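Hypothetical UPF0204 protein AF0625 (Archaeoglobus fulgidus, PDB 1YQE) probably hydrolyses D-aminoacyl-tRNAs, and glycyl-tRNA(Ala), as a zinc-dependent deacylase that returns free tRNA and the amino acid. Local coordinates at residues H92-V97 with S108-S113; E139-G144 with F214-A219. All blocks are in the same frame, centred on the assembly; numbering follows the deposited sequence.

Contact 1. Residues H92-V97 with S108-S113; sequences HVSGNV and SLAKPS
With CG1 anti to the backbone N (chi1 176°) and CG2 anti to the carbonyl carbon, V93 spreads both methyls over P112 and A110. CG2 lies 3.7 Å from P112 CB, the two side chains meeting at a slant, while CG1 sits 4.3 Å from A110 CB. In S94, OG stands between the backbone N and the carbonyl carbon (chi1 48°), which places it 3.5 Å from A110 CB; the hydroxyl's polar partner is the carbonyl of P145. Two backbone bonds fix the register. N96 N donates to S108 O at 2.8 Å. A110 N donates to S94 O at 3.2 Å. Between them G95 and L109 have CA atoms 4.0 Å apart. A CB on G95 would collide with L109 CD2 and, at this residue's backbone angles, with the preceding carbonyl O, so the close approach relies on glycine. An alanine in place of V93 would lose both methyls and is likely to open a gap beside P112 CB. H216 of strand 212-218 packs on V93, L109 and P112 and gives its NE2 to A110 O. The segments run antiparallel, 171° apart, joined by a single beta bridge that draws together, in a buried contact, the two ends of the long loop between strand 88-92 and helix 114-125.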
loop_
_atom_site.group_PDB
_atom_site.type_symbol
_atom_site.label_atom_id
_atom_site.label_comp_id
_atom_site.label_asym_id
_atom_site.label_seq_id
_atom_site.Cartn_x
_atom_site.Cartn_y
_atom_site.Cartn_z
ATOM N N HIS A 92 2.436 -1.441 0.852
ATOM C CA HIS A 92 1.551 -2.591 0.968
ATOM C C HIS A 92 0.162 -2.115 1.350
ATOM O O HIS A 92 -0.017 -0.988 1.818
ATOM C CB HIS A 92 2.046 -3.582 2.030
ATOM C CG HIS A 92 1.670 -3.214 3.436
ATOM N ND1 HIS A 92 2.418 -2.353 4.210
ATOM C CD2 HIS A 92 0.629 -3.608 4.212
ATOM C CE1 HIS A 92 1.859 -2.236 5.402
ATOM N NE2 HIS A 92 0.772 -2.986 5.430
ATOM N N VAL A 93 -0.823 -2.976 1.131
ATOM C CA VAL A 93 -2.196 -2.667 1.488
ATOM C C VAL A 93 -2.534 -3.619 2.629
ATOM O O VAL A 93 -2.142 -4.783 2.609
ATOM C CB VAL A 93 -3.149 -2.895 0.299
ATOM C CG1 VAL A 93 -4.587 -2.669 0.730
ATOM C CG2 VAL A 93 -2.794 -1.938 -0.833
ATOM N N SER A 94 -3.237 -3.116 3.635
ATOM C CA SER A 94 -3.606 -3.929 4.785
ATOM C C SER A 94 -4.720 -4.922 4.451
ATOM O O SER A 94 -5.473 -4.740 3.486
ATOM C CB SER A 94 -4.012 -3.016 5.951
ATOM O OG SER A 94 -4.931 -2.020 5.539
ATOM N N GLY A 95 -4.800 -5.985 5.247
ATOM C CA GLY A 95 -5.797 -7.019 5.037
ATOM C C GLY A 95 -5.295 -8.339 5.590
ATOM O O GLY A 95 -4.086 -8.550 5.691
ATOM N N ASN A 96 -6.217 -9.226 5.956
ATOM C CA ASN A 96 -5.847 -10.524 6.519
ATOM C C ASN A 96 -6.428 -11.688 5.749
ATOM O O ASN A 96 -7.507 -11.587 5.169
ATOM C CB ASN A 96 -6.353 -10.663 7.959
ATOM C CG ASN A 96 -5.802 -9.615 8.880
ATOM O OD1 ASN A 96 -4.592 -9.492 9.037
ATOM N ND2 ASN A 96 -6.692 -8.851 9.511
ATOM N N VAL A 97 -5.707 -12.801 5.746
ATOM C CA VAL A 97 -6.225 -13.999 5.118
ATOM C C VAL A 97 -6.705 -14.868 6.289
ATOM O O VAL A 97 -7.700 -14.536 6.937
ATOM C CB VAL A 97 -5.162 -14.760 4.292
ATOM C CG1 VAL A 97 -5.802 -15.988 3.635
ATOM C CG2 VAL A 97 -4.586 -13.852 3.208
ATOM N N SER A 108 -10.555 -10.502 5.750
ATOM C CA SER A 108 -11.098 -9.188 5.425
ATOM C C SER A 108 -9.965 -8.372 4.800
ATOM O O SER A 108 -8.836 -8.389 5.285
ATOM C CB SER A 108 -11.618 -8.505 6.689
ATOM O OG SER A 108 -12.319 -7.317 6.372
ATOM N N LEU A 109 -10.274 -7.662 3.723
ATOM C CA LEU A 109 -9.276 -6.875 3.012
ATOM C C LEU A 109 -9.640 -5.399 2.917
ATOM O O LEU A 109 -10.807 -5.052 2.762
ATOM C CB LEU A 109 -9.107 -7.432 1.595
ATOM C CG LEU A 109 -8.695 -8.900 1.422
ATOM C CD1 LEU A 109 -8.844 -9.312 -0.041
ATOM C CD2 LEU A 109 -7.258 -9.078 1.898
ATOM N N ALA A 110 -8.636 -4.533 3.007
ATOM C CA ALA A 110 -8.873 -3.103 2.884
ATOM C C ALA A 110 -8.887 -2.767 1.397
ATOM O O ALA A 110 -8.280 -3.465 0.585
ATOM C CB ALA A 110 -7.770 -2.320 3.591
ATOM N N LYS A 111 -9.601 -1.709 1.035
ATOM C CA LYS A 111 -9.673 -1.280 -0.354
ATOM C C LYS A 111 -8.305 -0.719 -0.768
ATOM O O LYS A 111 -7.813 0.223 -0.160
ATOM C CB LYS A 111 -10.751 -0.197 -0.498
ATOM C CG LYS A 111 -10.887 0.437 -1.884
ATOM C CD LYS A 111 -11.540 -0.492 -2.883
ATOM C CE LYS A 111 -11.973 0.274 -4.132
ATOM N NZ LYS A 111 -12.629 -0.603 -5.136
ATOM N N PRO A 112 -7.670 -1.302 -1.796
ATOM C CA PRO A 112 -6.359 -0.791 -2.224
ATOM C C PRO A 112 -6.461 0.469 -3.083
ATOM O O PRO A 112 -7.552 0.878 -3.473
ATOM C CB PRO A 112 -5.768 -1.965 -3.003
ATOM C CG PRO A 112 -6.978 -2.602 -3.608
ATOM C CD PRO A 112 -7.994 -2.568 -2.477
ATOM N N SER A 113 -5.314 1.083 -3.362
ATOM C CA SER A 113 -5.254 2.281 -4.202
ATOM C C SER A 113 -4.083 2.024 -5.152
ATOM O O SER A 113 -3.033 2.662 -5.057
ATOM C CB SER A 113 -4.989 3.522 -3.344
ATOM O OG SER A 113 -5.192 4.712 -4.089
#

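Contact 2. Residues E139-G144 with F214-A219; sequences EVTHHG and FGHNFA. With POP (pyrophosphate 2-), chain B.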
loop_
_atom_site.group_PDB
_atom_site.type_symbol
_atom_site.label_atom_id
_atom_site.label_comp_id
_atom_site.label_asym_id
_atom_site.label_seq_id
_atom_site.Cartn_x
_atom_site.Cartn_y
_atom_site.Cartn_z
ATOM N N GLU A 139 5.563 -5.154 0.030
ATOM C CA GLU A 139 5.288 -6.068 1.126
ATOM C C GLU A 139 3.968 -6.680 0.699
ATOM O O GLU A 139 3.133 -5.996 0.107
ATOM C CB GLU A 139 5.083 -5.334 2.448
ATOM C CG GLU A 139 6.342 -4.992 3.210
ATOM C CD GLU A 139 6.028 -4.353 4.547
ATOM O OE1 GLU A 139 5.362 -5.012 5.375
ATOM O OE2 GLU A 139 6.437 -3.193 4.774
ATOM N N VAL A 140 3.777 -7.966 0.964
ATOM C CA VAL A 140 2.521 -8.601 0.602
ATOM C C VAL A 140 1.436 -8.014 1.495
ATOM O O VAL A 140 1.729 -7.291 2.450
ATOM C CB VAL A 140 2.577 -10.125 0.829
ATOM C CG1 VAL A 140 3.587 -10.753 -0.117
ATOM C CG2 VAL A 140 2.943 -10.414 2.277
ATOM N N THR A 141 0.182 -8.312 1.178
ATOM C CA THR A 141 -0.935 -7.839 1.983
ATOM C C THR A 141 -0.869 -8.544 3.332
ATOM O O THR A 141 -0.736 -9.763 3.389
ATOM C CB THR A 141 -2.277 -8.175 1.316
ATOM O OG1 THR A 141 -2.399 -7.425 0.103
ATOM C CG2 THR A 141 -3.438 -7.846 2.235
ATOM N N HIS A 142 -0.936 -7.774 4.409
ATOM C CA HIS A 142 -0.898 -8.331 5.756
ATOM C C HIS A 142 -1.184 -7.267 6.806
ATOM O O HIS A 142 -1.043 -6.070 6.551
ATOM C CB HIS A 142 0.465 -8.956 6.044
ATOM C CG HIS A 142 1.575 -7.958 6.135
ATOM N ND1 HIS A 142 2.374 -7.833 7.250
ATOM C CD2 HIS A 142 2.009 -7.024 5.255
ATOM C CE1 HIS A 142 3.250 -6.863 7.054
ATOM N NE2 HIS A 142 3.050 -6.356 5.851
ATOM N N HIS A 143 -1.582 -7.731 7.990
ATOM C CA HIS A 143 -1.898 -6.881 9.130
ATOM C C HIS A 143 -3.085 -5.954 8.925
ATOM O O HIS A 143 -3.531 -5.729 7.799
ATOM C CB HIS A 143 -0.663 -6.064 9.531
ATOM C CG HIS A 143 0.427 -6.887 10.150
ATOM N ND1 HIS A 143 1.602 -6.339 10.618
ATOM C CD2 HIS A 143 0.515 -8.219 10.385
ATOM C CE1 HIS A 143 2.366 -7.297 11.115
ATOM N NE2 HIS A 143 1.730 -8.446 10.986
ATOM N N GLY A 144 -3.601 -5.430 10.031
ATOM C CA GLY A 144 -4.728 -4.516 9.962
ATOM C C GLY A 144 -4.235 -3.151 9.512
ATOM O O GLY A 144 -3.034 -2.961 9.322
ATOM N N PHE A 214 -0.206 -3.278 -8.460
ATOM C CA PHE A 214 -0.927 -4.294 -7.707
ATOM C C PHE A 214 -1.894 -3.678 -6.719
ATOM O O PHE A 214 -1.736 -2.531 -6.305
ATOM C CB PHE A 214 0.057 -5.165 -6.917
ATOM C CG PHE A 214 0.931 -6.032 -7.775
ATOM C CD1 PHE A 214 0.512 -7.304 -8.149
ATOM C CD2 PHE A 214 2.155 -5.566 -8.238
ATOM C CE1 PHE A 214 1.298 -8.103 -8.978
ATOM C CE2 PHE A 214 2.952 -6.350 -9.066
ATOM C CZ PHE A 214 2.524 -7.624 -9.440
ATOM N N GLY A 215 -2.911 -4.457 -6.370
ATOM C CA GLY A 215 -3.864 -4.041 -5.368
ATOM C C GLY A 215 -3.413 -4.861 -4.171
ATOM O O GLY A 215 -2.671 -4.381 -3.315
ATOM N N HIS A 216 -3.836 -6.118 -4.128
ATOM C CA HIS A 216 -3.446 -7.007 -3.042
ATOM C C HIS A 216 -2.435 -8.021 -3.557
ATOM O O HIS A 216 -2.322 -8.242 -4.765
ATOM C CB HIS A 216 -4.680 -7.708 -2.467
ATOM C CG HIS A 216 -5.447 -6.855 -1.505
ATOM N ND1 HIS A 216 -4.963 -6.532 -0.256
ATOM C CD2 HIS A 216 -6.628 -6.206 -1.632
ATOM C CE1 HIS A 216 -5.812 -5.720 0.346
ATOM N NE2 HIS A 216 -6.830 -5.504 -0.468
ATOM N N ASN A 217 -1.686 -8.603 -2.630
ATOM C CA ASN A 217 -0.664 -9.598 -2.943
ATOM C C ASN A 217 -0.685 -10.611 -1.812
ATOM O O ASN A 217 -0.706 -10.232 -0.645
ATOM C CB ASN A 217 0.723 -8.955 -3.008
ATOM C CG ASN A 217 1.088 -8.485 -4.400
ATOM O OD1 ASN A 217 1.053 -9.261 -5.352
ATOM N ND2 ASN A 217 1.464 -7.212 -4.525
ATOM N N PHE A 218 -0.679 -11.894 -2.154
ATOM C CA PHE A 218 -0.718 -12.928 -1.132
ATOM C C PHE A 218 0.513 -13.834 -1.154
ATOM O O PHE A 218 0.815 -14.489 -2.156
ATOM C CB PHE A 218 -2.002 -13.734 -1.293
ATOM C CG PHE A 218 -3.240 -12.885 -1.223
ATOM C CD1 PHE A 218 -3.578 -12.229 -0.044
ATOM C CD2 PHE A 218 -4.031 -12.692 -2.347
ATOM C CE1 PHE A 218 -4.686 -11.385 0.012
ATOM C CE2 PHE A 218 -5.147 -11.851 -2.300
ATOM C CZ PHE A 218 -5.469 -11.198 -1.124
ATOM N N ALA A 219 1.221 -13.854 -0.031
ATOM C CA ALA A 219 2.434 -14.647 0.116
ATOM C C ALA A 219 2.162 -16.141 0.132
ATOM O O ALA A 219 1.042 -16.586 0.392
ATOM C CB ALA A 219 3.153 -14.254 1.399
HETATM P P1 POP B . 3.975 -2.091 13.500
HETATM O O1 POP B . 5.189 -2.542 14.295
HETATM O O2 POP B . 3.601 -0.673 13.950
HETATM O O3 POP B . 2.776 -2.993 13.756
HETATM O O POP B . 4.309 -1.979 11.876
HETATM P P2 POP B . 4.469 -3.283 10.858
HETATM O O4 POP B . 4.382 -4.607 11.569
HETATM O O5 POP B . 5.773 -3.187 10.138
HETATM O O6 POP B . 3.284 -3.056 9.792
HETATM O O HOH W 1 1.735 -5.631 -2.018
HETATM O O HOH W 2 0.071 -12.308 2.055
#
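T141 and H216 meet obliquely, the threonine hydroxyl approaching the imidazole at its edge, near the ring plane. T141 OG1 lies 2.7 Å from H216 ND1 in a hydrogen bond whose donor could be either group, and it also accepts N217 N at 3.1 Å with an N-H...O angle of 165°. Because OG1 is anti to the carbonyl carbon (chi1 -67°), the same torsion sets CG2 beside the ring, 3.2 Å from H216 ND1. The backbone adds a third bond, T141 N to N217 O at 2.8 Å, so one residue grips two consecutive positions of the strand. With its other nitrogen also bonded, the ring's rotation is probably fixed. V140 turns both methyls to A219, CG1 being 3.8 Å from its CB. One water links E139 O to N217 ND2; another joins T141 O to A219 N. Farther along, H142 NE2 donates to E139 OE1 at 2.7 Å, and H142 ND1 lies over the centre of one H143 face. The H143 edge is turned to pyrophosphate O4, 3.4 Å from CE1. Thus the loop after strand 135-138 is pinned to an outer strand of the parallel sheet at one end and lines the pyrophosphate pocket at the other.

Both contacts are buried, with centres about 6 Å apart, and they meet directly: they share H216, which faces both, and G95 N lies 2.9 Å from H143 O, a probable hydrogen bond. Contact 1 is local, joining two ends of one loop by a backbone bridge and apolar packing. Contact 2 spans some 70 residues and joins the loop that follows strand 135-138, at the edge of the mixed sheet, to strand 212-218 of the parallel sheet, relying more on side-chain hydrogen bonds and waters. The pyrophosphate pocket is reached through H143 of 139-144, whereas the side chain of S94 in contact 1 is about 8 Å from the pyrophosphate.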